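Local coordinates for protein probable fumarate reductase Ifc3 (Shewanella frigidimarina, PDB 1QO8) that catalyses the one-way reduction of fumarate to succinate in vitro, using one FAD and four covalently bound c-type hemes in each subunit of a homodimer, at residues Gly41-Leu46 against Ile63-Cys68; Asn57-Asp62 against Ser160-Gly165; Pro75-Tyr78 against Ser84-Ile87. One frame throughout, in Å; residues are numbered along the deposited sequence.

Interaction 1. Residues Gly41-Leu46 against Ile63-Cys68; sequences GEYAEL and INCTSC. With HEM (protoporphyrin IX containing Fe), chain D.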
loop_
_atom_site.group_PDB
_atom_site.type_symbol
_atom_site.label_atom_id
_atom_site.label_comp_id
_atom_site.label_asym_id
_atom_site.label_seq_id
_atom_site.Cartn_x
_atom_site.Cartn_y
_atom_site.Cartn_z
ATOM N N GLY A 41 15.336 39.157 26.477
ATOM C CA GLY A 41 13.899 39.523 26.377
ATOM C C GLY A 41 13.117 38.419 25.629
ATOM O O GLY A 41 13.713 37.598 24.916
ATOM N N GLU A 42 11.823 38.375 25.874
ATOM C CA GLU A 42 10.922 37.525 25.049
ATOM C C GLU A 42 10.592 38.145 23.711
ATOM O O GLU A 42 10.952 39.270 23.338
ATOM C CB GLU A 42 9.661 37.357 25.870
ATOM C CG GLU A 42 9.635 37.265 27.354
ATOM C CD GLU A 42 9.743 35.835 27.876
ATOM O OE1 GLU A 42 9.200 34.970 27.158
ATOM O OE2 GLU A 42 10.315 35.489 28.933
ATOM N N TYR A 43 9.762 37.484 22.866
ATOM C CA TYR A 43 9.448 37.921 21.524
ATOM C C TYR A 43 8.727 39.276 21.524
ATOM O O TYR A 43 8.968 40.057 20.627
ATOM C CB TYR A 43 8.635 36.885 20.697
ATOM C CG TYR A 43 9.437 35.627 20.338
ATOM C CD1 TYR A 43 10.437 35.609 19.378
ATOM C CD2 TYR A 43 9.192 34.460 20.995
ATOM C CE1 TYR A 43 11.127 34.469 19.061
ATOM C CE2 TYR A 43 9.898 33.298 20.741
ATOM C CZ TYR A 43 10.806 33.321 19.724
ATOM O OH TYR A 43 11.509 32.171 19.492
ATOM N N ALA A 44 7.834 39.535 22.395
ATOM C CA ALA A 44 7.091 40.828 22.486
ATOM C C ALA A 44 8.074 41.949 22.622
ATOM O O ALA A 44 8.023 42.990 21.915
ATOM C CB ALA A 44 6.075 40.787 23.653
ATOM N N GLU A 45 9.200 41.751 23.325
ATOM C CA GLU A 45 10.198 42.788 23.438
ATOM C C GLU A 45 11.089 42.735 22.238
ATOM O O GLU A 45 11.570 43.773 21.782
ATOM C CB GLU A 45 10.913 42.561 24.806
ATOM C CG GLU A 45 12.077 43.542 24.988
ATOM C CD GLU A 45 12.518 43.602 26.478
ATOM O OE1 GLU A 45 12.219 42.731 27.298
ATOM O OE2 GLU A 45 13.199 44.611 26.780
ATOM N N LEU A 46 11.406 41.554 21.659
ATOM C CA LEU A 46 12.312 41.568 20.516
ATOM C C LEU A 46 11.571 42.070 19.273
ATOM O O LEU A 46 12.223 42.498 18.335
ATOM C CB LEU A 46 12.916 40.191 20.204
ATOM C CG LEU A 46 13.866 39.673 21.323
ATOM C CD1 LEU A 46 14.070 38.191 21.075
ATOM C CD2 LEU A 46 15.221 40.386 21.261
ATOM N N ILE A 63 8.269 29.855 20.124
ATOM C CA ILE A 63 9.117 28.675 19.986
ATOM C C ILE A 63 10.535 28.913 20.532
ATOM O O ILE A 63 10.890 30.107 20.662
ATOM C CB ILE A 63 9.274 28.356 18.474
ATOM C CG1 ILE A 63 9.898 29.529 17.740
ATOM C CG2 ILE A 63 7.902 27.958 17.923
ATOM C CD1 ILE A 63 10.191 29.171 16.249
ATOM N N ASN A 64 11.384 27.867 20.620
ATOM C CA ASN A 64 12.754 28.076 21.045
ATOM C C ASN A 64 13.499 29.070 20.173
ATOM O O ASN A 64 13.391 28.810 18.975
ATOM C CB ASN A 64 13.561 26.791 21.176
ATOM C CG ASN A 64 13.234 25.988 22.420
ATOM O OD1 ASN A 64 12.784 26.503 23.452
ATOM N ND2 ASN A 64 13.346 24.655 22.392
ATOM N N CYS A 65 14.221 30.108 20.701
ATOM C CA CYS A 65 15.239 30.763 19.931
ATOM C C CYS A 65 16.171 29.871 19.129
ATOM O O CYS A 65 16.606 30.237 18.034
ATOM C CB CYS A 65 16.090 31.764 20.815
ATOM S SG CYS A 65 15.061 32.462 22.142
ATOM N N THR A 66 16.677 28.742 19.665
ATOM C CA THR A 66 17.550 27.841 18.979
ATOM C C THR A 66 16.789 26.954 17.976
ATOM O O THR A 66 17.450 26.158 17.292
ATOM C CB THR A 66 18.271 26.926 20.054
ATOM O OG1 THR A 66 17.250 26.167 20.685
ATOM C CG2 THR A 66 18.910 27.867 21.134
ATOM N N SER A 67 15.504 27.204 17.657
ATOM C CA SER A 67 14.942 26.801 16.366
ATOM C C SER A 67 15.777 27.334 15.237
ATOM O O SER A 67 15.994 26.699 14.177
ATOM C CB SER A 67 13.473 27.237 16.093
ATOM O OG SER A 67 12.678 26.660 17.110
ATOM N N CYS A 68 16.183 28.615 15.417
ATOM C CA CYS A 68 17.049 29.188 14.437
ATOM C C CYS A 68 18.498 29.493 14.895
ATOM O O CYS A 68 19.390 29.372 14.048
ATOM C CB CYS A 68 16.453 30.589 14.011
ATOM S SG CYS A 68 14.694 30.369 13.436
HETATM C CHA HEM D . 18.436 38.675 15.032
HETATM C CHB HEM D . 17.675 37.055 19.474
HETATM C CHC HEM D . 14.451 33.784 18.038
HETATM C CHD HEM D . 15.918 34.830 13.522
HETATM C C1A HEM D . 18.474 38.531 16.400
HETATM C C2A HEM D . 19.277 39.377 17.321
HETATM C C3A HEM D . 19.047 38.951 18.527
HETATM C C4A HEM D . 18.133 37.812 18.457
HETATM C CMA HEM D . 19.592 39.417 19.919
HETATM C CAA HEM D . 20.157 40.534 16.805
HETATM C CBA HEM D . 19.309 41.817 16.499
HETATM C CGA HEM D . 18.406 42.142 17.656
HETATM O O1A HEM D . 19.006 42.312 18.768
HETATM O O2A HEM D . 17.155 42.166 17.466
HETATM C C1B HEM D . 16.665 36.100 19.511
HETATM C C2B HEM D . 15.991 35.606 20.648
HETATM C C3B HEM D . 15.045 34.788 20.247
HETATM C C4B HEM D . 15.179 34.631 18.829
HETATM C CMB HEM D . 16.338 36.107 22.098
HETATM C CAB HEM D . 13.887 34.153 21.025
HETATM C CBB HEM D . 13.249 34.788 22.039
HETATM C C1C HEM D . 14.627 33.786 16.663
HETATM C C2C HEM D . 13.964 32.829 15.777
HETATM C C3C HEM D . 14.322 33.160 14.549
HETATM C C4C HEM D . 15.313 34.230 14.617
HETATM C CMC HEM D . 13.036 31.750 16.348
HETATM C CAC HEM D . 13.901 32.634 13.162
HETATM C CBC HEM D . 12.558 32.420 12.829
HETATM C C1D HEM D . 16.617 36.003 13.523
HETATM C C2D HEM D . 17.114 36.686 12.378
HETATM C C3D HEM D . 17.827 37.714 12.822
HETATM C C4D HEM D . 17.778 37.737 14.258
HETATM C CMD HEM D . 16.836 36.294 10.886
HETATM C CAD HEM D . 18.484 38.839 11.929
HETATM C CBD HEM D . 17.467 40.000 11.848
HETATM C CGD HEM D . 18.176 41.325 11.830
HETATM O O1D HEM D . 18.655 41.576 10.681
HETATM O O2D HEM D . 18.232 41.979 12.907
HETATM N NA HEM D . 17.823 37.603 17.148
HETATM N NB HEM D . 16.144 35.514 18.358
HETATM N NC HEM D . 15.447 34.550 15.924
HETATM N ND HEM D . 17.061 36.636 14.723
HETATM FE FE HEM D . 16.574 36.097 16.572
#
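Tyr43 reaches from the first turn of helix 43-46 to the backbone just before a c-type heme attachment site, and its hydroxyl meets Ile63 there. Residues 65-69 form a CXXCH motif: Cys65 and Cys68 probably carry the heme of chain D through thioether links, as in related cytochromes, and their sulfurs lie closer to its vinyl carbons than a non-bonded contact allows. The phenol OH of Tyr43 donates to Ile63 O at 2.5 Å, very short for a hydrogen bond. This oxygen lies at the edge of the ring, in its plane, while one ring face takes the heme vinyl carbon CBB near the rim. Nearer the hydroxyl, Tyr43 CE1 is 3.4 Å from CAB of the same heme. Tyr43 is aimed by its first torsion, which sets CG opposite the carbonyl carbon (chi1 -69°). On the far segment, Ile63 turns its own flank to the phenol: CG1 comes within 3.6 Å of Tyr43 OH, and Ile63 CD1 goes on to the heme methyl CMC at 3.8 Å. Cys65 SG stays 4.4 Å from Tyr43 OH; the two meet the same vinyl group from opposite sides of the heme plane. A phenylalanine in place of Tyr43 would probably leave Ile63 O without its hydroxyl donor and the approach to the motif less firmly fixed. Beside the ring lies His56, an axial ligand of heme 3, and on the same side of the heme Leu46 sets CD1 against the methyl CMB. The 3-10 turn of the motif is itself braced by Ser67, whose N and OG both bind Asn64 O; the OG bond, 2.9 Å long, lies in the carbonyl plane and uses a lone pair, with a C=O...donor angle of 143°.

Interaction 2. Residues Asn57-Asp62 against Ser160-Gly165; sequences NSHLGD and SMISAG. With HEM (protoporphyrin IX containing Fe), chain C.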
loop_
_atom_site.group_PDB
_atom_site.type_symbol
_atom_site.label_atom_id
_atom_site.label_comp_id
_atom_site.label_asym_id
_atom_site.label_seq_id
_atom_site.Cartn_x
_atom_site.Cartn_y
_atom_site.Cartn_z
ATOM N N ASN A 57 8.259 37.686 15.385
ATOM C CA ASN A 57 6.822 37.697 15.703
ATOM C C ASN A 57 6.080 37.131 14.467
ATOM O O ASN A 57 6.007 37.822 13.459
ATOM C CB ASN A 57 6.401 39.138 15.999
ATOM C CG ASN A 57 4.879 39.361 16.201
ATOM O OD1 ASN A 57 4.165 38.472 16.682
ATOM N ND2 ASN A 57 4.503 40.606 15.889
ATOM N N SER A 58 5.881 35.802 14.500
ATOM C CA SER A 58 5.497 35.103 13.282
ATOM C C SER A 58 4.308 34.277 13.715
ATOM O O SER A 58 4.172 34.084 14.943
ATOM C CB SER A 58 6.706 34.338 12.813
ATOM O OG SER A 58 6.764 33.051 13.454
ATOM N N HIS A 59 3.627 33.611 12.754
ATOM C CA HIS A 59 2.559 32.675 13.077
ATOM C C HIS A 59 3.048 31.398 13.778
ATOM O O HIS A 59 2.265 30.749 14.486
ATOM C CB HIS A 59 1.761 32.354 11.796
ATOM C CG HIS A 59 2.570 31.718 10.675
ATOM N ND1 HIS A 59 2.893 30.388 10.646
ATOM C CD2 HIS A 59 3.169 32.244 9.591
ATOM C CE1 HIS A 59 3.608 30.144 9.524
ATOM N NE2 HIS A 59 3.787 31.290 8.833
ATOM N N LEU A 60 4.299 31.020 13.693
ATOM C CA LEU A 60 4.930 29.947 14.504
ATOM C C LEU A 60 4.719 30.131 16.006
ATOM O O LEU A 60 4.642 29.081 16.654
ATOM C CB LEU A 60 6.435 29.849 14.226
ATOM C CG LEU A 60 6.816 29.614 12.759
ATOM C CD1 LEU A 60 8.280 29.506 12.470
ATOM C CD2 LEU A 60 6.113 28.336 12.230
ATOM N N GLY A 61 4.597 31.346 16.548
ATOM C CA GLY A 61 4.070 31.519 17.938
ATOM C C GLY A 61 5.385 31.348 18.827
ATOM O O GLY A 61 6.486 31.638 18.370
ATOM N N ASP A 62 5.212 30.916 20.034
ATOM C CA ASP A 62 6.308 31.109 21.028
ATOM C C ASP A 62 7.272 29.927 20.964
ATOM O O ASP A 62 6.947 28.886 21.544
ATOM C CB ASP A 62 5.635 31.117 22.413
ATOM C CG ASP A 62 6.711 31.543 23.450
ATOM O OD1 ASP A 62 7.887 31.813 23.244
ATOM O OD2 ASP A 62 6.322 31.558 24.632
ATOM N N SER A 160 -0.653 21.001 11.427
ATOM C CA SER A 160 -1.777 21.590 12.072
ATOM C C SER A 160 -1.607 23.103 12.253
ATOM O O SER A 160 -2.572 23.804 11.922
ATOM C CB SER A 160 -2.085 21.070 13.501
ATOM O OG SER A 160 -2.374 19.667 13.428
ATOM N N MET A 161 -0.395 23.602 12.493
ATOM C CA MET A 161 -0.191 24.980 12.839
ATOM C C MET A 161 -0.169 25.854 11.604
ATOM O O MET A 161 -0.051 27.065 11.704
ATOM C CB MET A 161 1.189 25.105 13.591
ATOM C CG MET A 161 2.394 24.969 12.716
ATOM S SD MET A 161 3.991 24.647 13.465
ATOM C CE MET A 161 4.246 26.256 14.322
ATOM N N ILE A 162 -0.062 25.253 10.397
ATOM C CA ILE A 162 -0.054 26.080 9.188
ATOM C C ILE A 162 -1.379 25.971 8.467
ATOM O O ILE A 162 -1.430 26.359 7.326
ATOM C CB ILE A 162 1.072 25.763 8.216
ATOM C CG1 ILE A 162 0.992 24.263 7.869
ATOM C CG2 ILE A 162 2.408 26.238 8.840
ATOM C CD1 ILE A 162 2.077 23.946 6.836
ATOM N N SER A 163 -2.312 25.310 9.097
ATOM C CA SER A 163 -3.674 25.123 8.629
ATOM C C SER A 163 -4.406 26.485 8.692
ATOM O O SER A 163 -4.301 27.345 9.521
ATOM C CB SER A 163 -4.447 24.032 9.341
ATOM O OG SER A 163 -4.908 24.391 10.609
ATOM N N ALA A 164 -5.147 26.680 7.647
ATOM C CA ALA A 164 -5.857 27.639 6.931
ATOM C C ALA A 164 -7.357 27.850 7.021
ATOM O O ALA A 164 -8.001 28.900 6.994
ATOM C CB ALA A 164 -5.717 26.796 5.516
ATOM N N GLY A 165 -8.089 26.744 6.934
ATOM C CA GLY A 165 -9.494 26.766 6.504
ATOM C C GLY A 165 -10.381 26.114 7.556
ATOM O O GLY A 165 -11.135 25.212 7.188
HETATM C CHA HEM C . 1.925 32.536 5.984
HETATM C CHB HEM C . 5.970 34.685 7.593
HETATM C CHC HEM C . 7.498 30.275 8.838
HETATM C CHD HEM C . 4.033 28.214 6.142
HETATM C C1A HEM C . 2.801 33.524 6.346
HETATM C C2A HEM C . 2.612 34.964 6.375
HETATM C C3A HEM C . 3.716 35.545 6.824
HETATM C C4A HEM C . 4.683 34.473 7.074
HETATM C CMA HEM C . 4.077 37.038 7.019
HETATM C CAA HEM C . 1.313 35.674 5.871
HETATM C CBA HEM C . 0.318 36.006 7.000
HETATM C CGA HEM C . -0.319 34.735 7.511
HETATM O O1A HEM C . -0.081 34.485 8.740
HETATM O O2A HEM C . -1.017 34.021 6.725
HETATM C C1B HEM C . 6.655 33.667 8.244
HETATM C C2B HEM C . 7.773 33.834 9.163
HETATM C C3B HEM C . 8.151 32.621 9.520
HETATM C C4B HEM C . 7.342 31.639 8.847
HETATM C CMB HEM C . 8.259 35.210 9.589
HETATM C CAB HEM C . 9.215 32.147 10.601
HETATM C CBB HEM C . 9.573 32.951 11.606
HETATM C C1C HEM C . 6.780 29.319 8.161
HETATM C C2C HEM C . 6.942 27.870 8.206
HETATM C C3C HEM C . 5.961 27.324 7.492
HETATM C C4C HEM C . 5.141 28.390 6.972
HETATM C CMC HEM C . 8.111 27.230 8.962
HETATM C CAC HEM C . 5.579 25.823 7.225
HETATM C CBC HEM C . 5.726 24.874 8.145
HETATM C C1D HEM C . 3.128 29.213 5.896
HETATM C C2D HEM C . 1.822 29.014 5.232
HETATM C C3D HEM C . 1.244 30.203 5.203
HETATM C C4D HEM C . 2.121 31.179 5.817
HETATM C CMD HEM C . 1.331 27.648 4.711
HETATM C CAD HEM C . -0.153 30.585 4.594
HETATM C CBD HEM C . -0.010 31.303 3.275
HETATM C CGD HEM C . -1.289 31.811 2.562
HETATM O O1D HEM C . -2.310 31.097 2.537
HETATM O O2D HEM C . -1.269 32.931 2.013
HETATM N NA HEM C . 4.073 33.267 6.853
HETATM N NB HEM C . 6.440 32.319 8.047
HETATM N NC HEM C . 5.663 29.597 7.402
HETATM N ND HEM C . 3.283 30.527 6.231
HETATM FE FE HEM C . 4.830 31.420 7.214
HETATM O O HOH W 1 2.027 28.561 12.404
#
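His59 and Leu60 occupy the middle of a type I turn from Ser58 to Gly61, closed by the bond from Gly61 N to Ser58 O, and lie next to the short 3-10 segment 160-162, from which Leu60 CB points away. The backbones stay apart: the CA atoms of Leu60 and Met161 are 7.3 Å from each other, and no direct hydrogen bond crosses. A water spans part of that interval. It accepts from His59 ND1 at 2.7 Å, in the plane of the imidazole, and donates to Met161 O at 2.7 Å, with a weak further bond to His59 O. His59 NE2 binds the heme iron at 1.9 Å, so the ring is held at both nitrogens and its rotation is fixed. This is half of a bis-histidine c-type heme site, completed by His83, and it lies where the cytochrome part meets the flavin-binding part. Ser160 OG and Gly165 N hydrogen-bond to FAD on the flavin side. Between the two cofactors stands Ile162, whose CG2 approaches His59 CE1 obliquely at 4.1 Å; Ile162 CG2 is also 3.6 Å from the heme vinyl carbon CAC. Met161 bends at its last torsion (chi3 -68°), crosses Leu60 at a slant and brings CE to 3.5 Å from Leu60 CD2, tighter than usual for two methyls. The other methyl of Leu60, CD1, rests 3.4 Å from the vinyl carbon CAB.

Interaction 3. Residues Pro75-Tyr78 against Ser84-Ile87; sequences PKFY and SFDI. With HEM (protoporphyrin IX containing Fe), chain C.
Phe77 and Ile87 pack face to methyl: Ile87 CG2 sits over one face of the Phe77 ring, 4.2 Å from its centroid and 19° off the normal, in a CH-pi contact. The other end of the isoleucine closes in still further, with Ile87 CD1 3.5 Å from Phe77 CZ at the tip of the ring. Phe77 projects there because its CG lies opposite the backbone N (chi1 -178°), which carries the ring away from its own backbone and toward residues 84-87. Phe85 comes from a second direction. Its CD2 is 4.1 Å from Phe77 CZ, the two side chains crossing at about a right angle, and Phe77 meets the Phe85 ring near its plane. The Phe77 ring, held between Ile87 and Phe85, is the tightly packed part of the contact. Phe85 is itself buried: its far edge presents CZ to the heme meso carbon CHB at 3.5 Å, and it also stacks with Phe53 and His83.

Away from this core the contact thins out. Ile87 is exposed in spite of its hold on Phe77, and its first torsion (-133°) is away from a staggered value. Ser84 and Asp86 are exposed too and point away from residues 75-78, although Asp86 N is tied to Glu434. On the inner side Phe77 also touches the heme of chain D, so the phenylalanine pair fills space between two neighbouring hemes. Residues 75-78 and 84-87 thus flank a CXXCH heme attachment motif, Cys79 to His83, whose histidine is an axial ligand of heme 4.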
loop_
_atom_site.group_PDB
_atom_site.type_symbol
_atom_site.label_atom_id
_atom_site.label_comp_id
_atom_site.label_asym_id
_atom_site.label_seq_id
_atom_site.Cartn_x
_atom_site.Cartn_y
_atom_site.Cartn_z
ATOM N N PRO A 75 23.624 29.024 11.688
ATOM C CA PRO A 75 22.221 29.278 11.993
ATOM C C PRO A 75 21.228 28.810 10.904
ATOM O O PRO A 75 21.606 28.604 9.746
ATOM C CB PRO A 75 22.275 30.788 12.213
ATOM C CG PRO A 75 23.304 31.309 11.319
ATOM C CD PRO A 75 24.289 30.209 11.073
ATOM N N LYS A 76 20.009 28.459 11.265
ATOM C CA LYS A 76 18.880 28.131 10.418
ATOM C C LYS A 76 17.877 29.319 10.440
ATOM O O LYS A 76 17.331 29.638 11.475
ATOM C CB LYS A 76 18.030 26.927 10.863
ATOM C CG LYS A 76 18.944 25.717 10.549
ATOM C CD LYS A 76 18.282 24.365 10.899
ATOM C CE LYS A 76 19.415 23.365 11.174
ATOM N NZ LYS A 76 19.264 22.711 12.492
ATOM N N PHE A 77 17.670 29.874 9.249
ATOM C CA PHE A 77 16.498 30.784 9.141
ATOM C C PHE A 77 15.315 29.909 8.944
ATOM O O PHE A 77 14.975 29.607 7.747
ATOM C CB PHE A 77 16.775 31.716 7.931
ATOM C CG PHE A 77 15.660 32.724 7.736
ATOM C CD1 PHE A 77 15.178 33.466 8.815
ATOM C CD2 PHE A 77 15.226 32.955 6.429
ATOM C CE1 PHE A 77 14.206 34.443 8.583
ATOM C CE2 PHE A 77 14.301 33.979 6.222
ATOM C CZ PHE A 77 13.801 34.676 7.281
ATOM N N TYR A 78 14.553 29.561 9.969
ATOM C CA TYR A 78 13.711 28.376 9.809
ATOM C C TYR A 78 12.533 28.709 8.847
ATOM O O TYR A 78 11.873 27.800 8.349
ATOM C CB TYR A 78 13.049 27.935 11.112
ATOM C CG TYR A 78 12.733 26.445 11.154
ATOM C CD1 TYR A 78 13.678 25.509 11.600
ATOM C CD2 TYR A 78 11.491 25.972 10.807
ATOM C CE1 TYR A 78 13.401 24.120 11.638
ATOM C CE2 TYR A 78 11.181 24.617 10.864
ATOM C CZ TYR A 78 12.135 23.711 11.320
ATOM O OH TYR A 78 11.771 22.397 11.386
ATOM N N SER A 84 10.420 31.655 0.904
ATOM C CA SER A 84 11.765 31.898 0.329
ATOM C C SER A 84 12.109 33.363 0.515
ATOM O O SER A 84 12.476 33.996 -0.455
ATOM C CB SER A 84 11.835 31.352 -1.087
ATOM O OG SER A 84 13.164 30.974 -1.501
ATOM N N PHE A 85 11.917 33.951 1.709
ATOM C CA PHE A 85 12.251 35.355 1.906
ATOM C C PHE A 85 13.709 35.599 1.534
ATOM O O PHE A 85 14.474 34.656 1.682
ATOM C CB PHE A 85 11.991 35.828 3.318
ATOM C CG PHE A 85 10.613 35.498 3.823
ATOM C CD1 PHE A 85 9.452 35.874 3.137
ATOM C CD2 PHE A 85 10.443 34.803 4.972
ATOM C CE1 PHE A 85 8.212 35.556 3.663
ATOM C CE2 PHE A 85 9.227 34.488 5.493
ATOM C CZ PHE A 85 8.077 34.874 4.867
ATOM N N ASP A 86 14.042 36.794 1.055
ATOM C CA ASP A 86 15.433 37.051 0.678
ATOM C C ASP A 86 16.024 37.900 1.838
ATOM O O ASP A 86 15.427 38.916 2.206
ATOM C CB ASP A 86 15.441 37.889 -0.595
ATOM C CG ASP A 86 16.797 38.395 -1.019
ATOM O OD1 ASP A 86 17.837 37.736 -0.837
ATOM O OD2 ASP A 86 16.914 39.500 -1.582
ATOM N N ILE A 87 17.020 37.427 2.543
ATOM C CA ILE A 87 17.461 38.045 3.805
ATOM C C ILE A 87 18.981 38.060 3.847
ATOM O O ILE A 87 19.603 37.314 3.092
ATOM C CB ILE A 87 16.744 37.298 4.957
ATOM C CG1 ILE A 87 16.172 38.328 5.904
ATOM C CG2 ILE A 87 17.541 36.234 5.667
ATOM C CD1 ILE A 87 14.787 37.885 6.399
HETATM C CHA HEM C . 1.925 32.536 5.984
HETATM C CHB HEM C . 5.970 34.685 7.593
HETATM C CHC HEM C . 7.498 30.275 8.838
HETATM C CHD HEM C . 4.033 28.214 6.142
HETATM C C1A HEM C . 2.801 33.524 6.346
HETATM C C2A HEM C . 2.612 34.964 6.375
HETATM C C3A HEM C . 3.716 35.545 6.824
HETATM C C4A HEM C . 4.683 34.473 7.074
HETATM C CMA HEM C . 4.077 37.038 7.019
HETATM C CAA HEM C . 1.313 35.674 5.871
HETATM C CBA HEM C . 0.318 36.006 7.000
HETATM C CGA HEM C . -0.319 34.735 7.511
HETATM O O1A HEM C . -0.081 34.485 8.740
HETATM O O2A HEM C . -1.017 34.021 6.725
HETATM C C1B HEM C . 6.655 33.667 8.244
HETATM C C2B HEM C . 7.773 33.834 9.163
HETATM C C3B HEM C . 8.151 32.621 9.520
HETATM C C4B HEM C . 7.342 31.639 8.847
HETATM C CMB HEM C . 8.259 35.210 9.589
HETATM C CAB HEM C . 9.215 32.147 10.601
HETATM C CBB HEM C . 9.573 32.951 11.606
HETATM C C1C HEM C . 6.780 29.319 8.161
HETATM C C2C HEM C . 6.942 27.870 8.206
HETATM C C3C HEM C . 5.961 27.324 7.492
HETATM C C4C HEM C . 5.141 28.390 6.972
HETATM C CMC HEM C . 8.111 27.230 8.962
HETATM C CAC HEM C . 5.579 25.823 7.225
HETATM C CBC HEM C . 5.726 24.874 8.145
HETATM C C1D HEM C . 3.128 29.213 5.896
HETATM C C2D HEM C . 1.822 29.014 5.232
HETATM C C3D HEM C . 1.244 30.203 5.203
HETATM C C4D HEM C . 2.121 31.179 5.817
HETATM C CMD HEM C . 1.331 27.648 4.711
HETATM C CAD HEM C . -0.153 30.585 4.594
HETATM C CBD HEM C . -0.010 31.303 3.275
HETATM C CGD HEM C . -1.289 31.811 2.562
HETATM O O1D HEM C . -2.310 31.097 2.537
HETATM O O2D HEM C . -1.269 32.931 2.013
HETATM N NA HEM C . 4.073 33.267 6.853
HETATM N NB HEM C . 6.440 32.319 8.047
HETATM N NC HEM C . 5.663 29.597 7.402
HETATM N ND HEM C . 3.283 30.527 6.231
HETATM FE FE HEM C . 4.830 31.420 7.214
#

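From the N terminus, interaction 1 comes first: 41-46 meets 63-68 and closes a loop of 16 residues that brings in the axial histidines His56 and His59. Interaction 2 starts within that loop, at 57-62, and ends far along the chain at 160-165, so the two cross; they touch where Tyr43 packs on Asp62. Interaction 3 follows interaction 1 in series, joined to it by a probable hydrogen bond from Lys76 N to Cys68 O, and lies wholly within the long span of interaction 2. Interactions 1 and 3 knit the multiheme region together, whereas interaction 2 ties it to the flavin domain. Interactions 2 and 3 share the heme of chain C.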